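PDB 4WOZ: N-acetylneuraminate lyase from Peptoclostridium difficile, which belongs to the dihydrodipicolinate synthetase family and folds as a TIM barrel followed by additional C-terminal helices. Local coordinates for residues Q263-K266 / L267-E271; N250-I253 / T254-G258. All blocks are in the same frame, centred on the assembly; numbering follows the deposited sequence.

Contact 1 of 2, residues Q263-K266 / L267-E271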
ATOM      1  N   GLN A 263      -0.247   2.569  26.277  1.00 31.29           N
ATOM      2  CA  GLN A 263      -0.901   3.071  27.480  1.00 30.89           C
ATOM      3  C   GLN A 263      -1.467   1.917  28.291  1.00 30.90           C
ATOM      4  O   GLN A 263      -1.281   1.854  29.504  1.00 32.63           O
ATOM      5  CB  GLN A 263      -2.035   4.038  27.133  1.00 30.93           C
ATOM      6  CG  GLN A 263      -1.580   5.367  26.545  1.00 30.95           C
ATOM      7  CD  GLN A 263      -1.359   5.304  25.046  1.00 32.13           C
ATOM      8  OE1 GLN A 263      -1.310   4.224  24.454  1.00 31.16           O
ATOM      9  NE2 GLN A 263      -1.222   6.471  24.423  1.00 32.89           N
ATOM     10  N   THR A 264      -2.144   0.996  27.611  1.00 30.46           N
ATOM     11  CA  THR A 264      -2.762  -0.144  28.281  1.00 29.49           C
ATOM     12  C   THR A 264      -1.757  -1.134  28.864  1.00 29.85           C
ATOM     13  O   THR A 264      -2.024  -1.745  29.899  1.00 29.54           O
ATOM     14  CB  THR A 264      -3.719  -0.886  27.335  1.00 29.99           C
ATOM     15  OG1 THR A 264      -4.709   0.032  26.847  1.00 30.76           O
ATOM     16  CG2 THR A 264      -4.417  -2.029  28.073  1.00 29.25           C
ATOM     17  N   ILE A 265      -0.612  -1.308  28.209  1.00 27.44           N
ATOM     18  CA  ILE A 265       0.391  -2.222  28.745  1.00 28.63           C
ATOM     19  C   ILE A 265       0.932  -1.622  30.037  1.00 28.35           C
ATOM     20  O   ILE A 265       1.126  -2.330  31.019  1.00 31.55           O
ATOM     21  CB  ILE A 265       1.566  -2.459  27.758  1.00 28.13           C
ATOM     22  CG1 ILE A 265       1.104  -3.351  26.607  1.00 27.05           C
ATOM     23  CG2 ILE A 265       2.739  -3.116  28.484  1.00 27.89           C
ATOM     24  CD1 ILE A 265       2.196  -3.679  25.600  1.00 28.53           C
ATOM     25  N   LYS A 266       1.162  -0.312  30.045  1.00 29.12           N
ATOM     26  CA  LYS A 266       1.675   0.334  31.250  1.00 28.82           C
ATOM     27  C   LYS A 266       0.634   0.320  32.373  1.00 29.73           C
ATOM     28  O   LYS A 266       0.972   0.116  33.539  1.00 30.98           O
ATOM     29  CB  LYS A 266       2.129   1.763  30.941  1.00 31.17           C
ATOM     30  CG  LYS A 266       3.380   1.809  30.062  1.00 30.68           C
ATOM     31  CD  LYS A 266       3.988   3.198  30.012  1.00 30.46           C
ATOM     32  CE  LYS A 266       5.235   3.208  29.143  1.00 30.71           C
ATOM     33  NZ  LYS A 266       5.912   4.524  29.175  1.00 28.32           N
ATOM     34  N   LEU A 267      -0.631   0.514  32.023  1.00 26.94           N
ATOM     35  CA  LEU A 267      -1.689   0.487  33.023  1.00 27.71           C
ATOM     36  C   LEU A 267      -1.841  -0.930  33.572  1.00 28.62           C
ATOM     37  O   LEU A 267      -2.185  -1.121  34.739  1.00 28.46           O
ATOM     38  CB  LEU A 267      -3.006   0.964  32.417  1.00 25.12           C
ATOM     39  CG  LEU A 267      -3.020   2.450  32.036  1.00 23.90           C
ATOM     40  CD1 LEU A 267      -4.312   2.801  31.294  1.00 24.08           C
ATOM     41  CD2 LEU A 267      -2.877   3.289  33.304  1.00 26.15           C
ATOM     42  N   LEU A 268      -1.594  -1.927  32.727  1.00 28.47           N
ATOM     43  CA  LEU A 268      -1.690  -3.308  33.171  1.00 29.47           C
ATOM     44  C   LEU A 268      -0.532  -3.575  34.118  1.00 29.94           C
ATOM     45  O   LEU A 268      -0.691  -4.274  35.113  1.00 33.48           O
ATOM     46  CB  LEU A 268      -1.645  -4.277  31.982  1.00 28.48           C
ATOM     47  CG  LEU A 268      -2.935  -4.356  31.156  1.00 29.28           C
ATOM     48  CD1 LEU A 268      -2.735  -5.266  29.946  1.00 27.78           C
ATOM     49  CD2 LEU A 268      -4.068  -4.875  32.034  1.00 28.08           C
ATOM     50  N   LEU A 269       0.632  -3.017  33.800  1.00 29.70           N
ATOM     51  CA  LEU A 269       1.807  -3.174  34.647  1.00 30.08           C
ATOM     52  C   LEU A 269       1.537  -2.536  36.013  1.00 32.47           C
ATOM     53  O   LEU A 269       1.913  -3.092  37.045  1.00 29.72           O
ATOM     54  CB  LEU A 269       3.025  -2.516  33.996  1.00 29.63           C
ATOM     55  CG  LEU A 269       3.745  -3.346  32.930  1.00 31.48           C
ATOM     56  CD1 LEU A 269       4.792  -2.499  32.225  1.00 29.70           C
ATOM     57  CD2 LEU A 269       4.386  -4.574  33.595  1.00 30.87           C
ATOM     58  N   GLU A 270       0.891  -1.369  36.006  1.00 31.52           N
ATOM     59  CA  GLU A 270       0.551  -0.665  37.242  1.00 34.47           C
ATOM     60  C   GLU A 270      -0.276  -1.591  38.128  1.00 34.75           C
ATOM     61  O   GLU A 270      -0.096  -1.628  39.350  1.00 33.71           O
ATOM     62  CB  GLU A 270      -0.269   0.591  36.941  1.00 36.69           C
ATOM     63  CG  GLU A 270       0.514   1.754  36.361  1.00 39.55           C
ATOM     64  CD  GLU A 270       1.440   2.394  37.373  1.00 43.56           C
ATOM     65  OE1 GLU A 270       1.125   2.349  38.582  1.00 44.11           O
ATOM     66  OE2 GLU A 270       2.474   2.961  36.958  1.00 46.69           O
ATOM     67  N   GLU A 271      -1.181  -2.335  37.496  1.00 32.12           N
ATOM     68  CA  GLU A 271      -2.043  -3.269  38.205  1.00 33.29           C
ATOM     69  C   GLU A 271      -1.266  -4.492  38.676  1.00 32.97           C
ATOM     70  O   GLU A 271      -1.757  -5.267  39.499  1.00 32.98           O
ATOM     71  CB  GLU A 271      -3.204  -3.693  37.304  1.00 34.46           C
ATOM     72  CG  GLU A 271      -4.345  -2.698  37.286  1.00 39.24           C
ATOM     73  CD  GLU A 271      -5.202  -2.782  38.536  1.00 42.71           C
ATOM     74  OE1 GLU A 271      -4.644  -2.977  39.638  1.00 43.68           O
ATOM     75  OE2 GLU A 271      -6.437  -2.645  38.419  1.00 43.82           O
TER
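L268 lays its CD1 methyl against the CG2 methyl of T264, one helical turn earlier, at 4.1 Å. The two side chains lie side by side and point the same way. In T264 the methyl stands anti to the backbone N, and OG1 is anti to the carbonyl carbon (chi1 -57°). This sends CG2 along the helix to L268, while OG1 is hydrogen-bonded to G260 O and to N259 ND2. CG of L268 also comes 3.0 Å from T264 O. L267 does the same one residue earlier, with its CG 3.1 Å from Q263 O. On another face of the helix, I265 CG2 meets L269 CD1 at 4.3 Å, an apolar touch of similar length.

Four i to i+4 backbone bonds join the same turns. They lead from L267, L268, L269 and E270 N to the carbonyls of Q263, T264, I265 and K266, each 2.9 Å long. K266 is extended beyond CG, and its NZ forms a salt bridge with E61 and hydrogen bonds to the carbonyls of V24 and Y278, so the buried ammonium has three oxygen partners. E270 bends at chi2 (-71°), and its OE2 accepts from G277 N.

The contact is one stretch of helix 261-271, a helix outside the eight-stranded barrel. T264, I265 and L268 pack on helix 239-259, L267 and L268 on helix 288-301. I265 also touches L23, in the loop after strand 17-21.

Contact 2 of 2, residues N250-I253 / T254-G258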
ATOM      1  N   ASN A 250      -4.356 -13.763  22.504  1.00 20.75           N
ATOM      2  CA  ASN A 250      -4.845 -12.867  21.467  1.00 23.08           C
ATOM      3  C   ASN A 250      -6.097 -12.102  21.895  1.00 24.35           C
ATOM      4  O   ASN A 250      -6.346 -11.008  21.395  1.00 24.46           O
ATOM      5  CB  ASN A 250      -5.066 -13.647  20.164  1.00 22.37           C
ATOM      6  CG  ASN A 250      -3.747 -13.966  19.461  1.00 25.24           C
ATOM      7  OD1 ASN A 250      -2.681 -13.842  20.056  1.00 19.75           O
ATOM      8  ND2 ASN A 250      -3.817 -14.375  18.203  1.00 23.05           N
ATOM      9  N   ASP A 251      -6.877 -12.670  22.816  1.00 24.69           N
ATOM     10  CA  ASP A 251      -8.050 -11.964  23.331  1.00 26.32           C
ATOM     11  C   ASP A 251      -7.501 -10.741  24.056  1.00 24.77           C
ATOM     12  O   ASP A 251      -8.030  -9.638  23.940  1.00 27.34           O
ATOM     13  CB  ASP A 251      -8.818 -12.805  24.352  1.00 26.90           C
ATOM     14  CG  ASP A 251      -9.628 -13.896  23.718  1.00 29.81           C
ATOM     15  OD1 ASP A 251     -10.090 -13.701  22.577  1.00 32.31           O
ATOM     16  OD2 ASP A 251      -9.822 -14.944  24.371  1.00 33.93           O
ATOM     17  N   LEU A 252      -6.436 -10.965  24.818  1.00 24.16           N
ATOM     18  CA  LEU A 252      -5.766  -9.913  25.573  1.00 23.06           C
ATOM     19  C   LEU A 252      -5.135  -8.881  24.643  1.00 23.90           C
ATOM     20  O   LEU A 252      -5.297  -7.676  24.839  1.00 21.79           O
ATOM     21  CB  LEU A 252      -4.679 -10.521  26.467  1.00 23.56           C
ATOM     22  CG  LEU A 252      -3.621  -9.568  27.028  1.00 21.00           C
ATOM     23  CD1 LEU A 252      -4.255  -8.605  28.025  1.00 20.29           C
ATOM     24  CD2 LEU A 252      -2.521 -10.377  27.708  1.00 23.40           C
ATOM     25  N   ILE A 253      -4.396  -9.359  23.644  1.00 21.94           N
ATOM     26  CA  ILE A 253      -3.744  -8.470  22.690  1.00 23.78           C
ATOM     27  C   ILE A 253      -4.783  -7.652  21.932  1.00 24.22           C
ATOM     28  O   ILE A 253      -4.569  -6.477  21.632  1.00 27.00           O
ATOM     29  CB  ILE A 253      -2.886  -9.273  21.680  1.00 22.85           C
ATOM     30  CG1 ILE A 253      -1.631  -9.810  22.383  1.00 23.73           C
ATOM     31  CG2 ILE A 253      -2.516  -8.387  20.491  1.00 22.65           C
ATOM     32  CD1 ILE A 253      -0.882 -10.887  21.603  1.00 24.91           C
ATOM     33  N   THR A 254      -5.909  -8.279  21.626  1.00 24.22           N
ATOM     34  CA  THR A 254      -6.967  -7.592  20.916  1.00 26.17           C
ATOM     35  C   THR A 254      -7.506  -6.438  21.762  1.00 27.92           C
ATOM     36  O   THR A 254      -7.681  -5.321  21.265  1.00 26.88           O
ATOM     37  CB  THR A 254      -8.113  -8.560  20.569  1.00 27.44           C
ATOM     38  OG1 THR A 254      -7.633  -9.565  19.661  1.00 27.80           O
ATOM     39  CG2 THR A 254      -9.262  -7.811  19.924  1.00 23.85           C
ATOM     40  N   ASP A 255      -7.768  -6.707  23.038  1.00 28.32           N
ATOM     41  CA  ASP A 255      -8.287  -5.674  23.932  1.00 26.77           C
ATOM     42  C   ASP A 255      -7.274  -4.562  24.142  1.00 26.54           C
ATOM     43  O   ASP A 255      -7.633  -3.379  24.174  1.00 26.44           O
ATOM     44  CB  ASP A 255      -8.686  -6.275  25.281  1.00 25.92           C
ATOM     45  CG  ASP A 255      -9.932  -7.126  25.190  1.00 27.55           C
ATOM     46  OD1 ASP A 255     -10.732  -6.898  24.259  1.00 29.86           O
ATOM     47  OD2 ASP A 255     -10.125  -8.012  26.047  1.00 28.84           O
ATOM     48  N   ILE A 256      -6.008  -4.936  24.281  1.00 25.47           N
ATOM     49  CA  ILE A 256      -4.946  -3.956  24.472  1.00 24.82           C
ATOM     50  C   ILE A 256      -4.873  -2.995  23.285  1.00 26.95           C
ATOM     51  O   ILE A 256      -4.829  -1.775  23.466  1.00 25.89           O
ATOM     52  CB  ILE A 256      -3.569  -4.644  24.635  1.00 26.32           C
ATOM     53  CG1 ILE A 256      -3.516  -5.374  25.980  1.00 29.17           C
ATOM     54  CG2 ILE A 256      -2.445  -3.617  24.513  1.00 26.08           C
ATOM     55  CD1 ILE A 256      -2.188  -6.029  26.267  1.00 29.08           C
ATOM     56  N   LEU A 257      -4.863  -3.547  22.074  1.00 26.50           N
ATOM     57  CA  LEU A 257      -4.781  -2.725  20.871  1.00 28.52           C
ATOM     58  C   LEU A 257      -5.965  -1.773  20.751  1.00 28.33           C
ATOM     59  O   LEU A 257      -5.805  -0.613  20.374  1.00 28.47           O
ATOM     60  CB  LEU A 257      -4.694  -3.614  19.622  1.00 27.50           C
ATOM     61  CG  LEU A 257      -3.386  -4.392  19.437  1.00 27.13           C
ATOM     62  CD1 LEU A 257      -3.520  -5.335  18.257  1.00 26.62           C
ATOM     63  CD2 LEU A 257      -2.239  -3.427  19.213  1.00 28.30           C
ATOM     64  N   GLY A 258      -7.152  -2.267  21.082  1.00 30.24           N
ATOM     65  CA  GLY A 258      -8.341  -1.441  20.999  1.00 30.55           C
ATOM     66  C   GLY A 258      -8.399  -0.323  22.029  1.00 32.24           C
ATOM     67  O   GLY A 258      -9.093   0.672  21.821  1.00 34.35           O
TER
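The backbone of 250-258 is regular alpha helix, with i to i+4 bonds from T254, D255, I256 and L257 N to the carbonyls one turn back. N250 O is gripped twice. T254 N reaches it at 2.8 Å and T254 OG1 at 2.6 Å, from opposite faces of the carbonyl plane. The hydroxyl can do this because it is anti to its own carbonyl carbon (chi1 -64°), folded back beside the backbone N. T254 OG1 is also hydrogen-bonded to Y182 OH of the third subunit, another copy of this protein.

L252 and I256 meet at an angle, their CD1 methyls 3.7 Å apart. I253 CG2 and L257 CD1 touch at 3.9 Å, the two chains running alongside each other. D251 OD1 and D255 OD2, on two carboxylates, are 6.7 Å apart, and each carboxylate has cationic partners. D251 bridges to R186 and K189 of the third subunit; D255 bridges to R293 and K300 and is hydrogen-bonded to Y301.

Helix 239-259 follows the last strand and helix of the TIM barrel. It packs against helices 261-271 and 288-301 and against the third subunit, where T254 also touches the bound 2-(acetylamino)-2-deoxy-D-mannose. A threonine hydroxyl bonded to the carbonyl four residues back is a familiar feature of alpha helices.

Contact 2 closes just before contact 1 opens, on consecutive helices 239-259 and 261-271, and their centres are about 13 Å apart. They meet through I256. Its CD1 lies 3.8 Å from L268 CD1, and its CG2 lies 4.1 Å from I265 CG1. L252 CD1 adds a further touch to L268 CD1, also at 4.1 Å. L268 thus joins both the T264 pair of contact 1 and the L252-I256 pair of contact 2 in a single apolar patch. The ligand belongs to the contact 2 side: it is about 4 Å from the side chain of T254, a residue that also meets the third subunit.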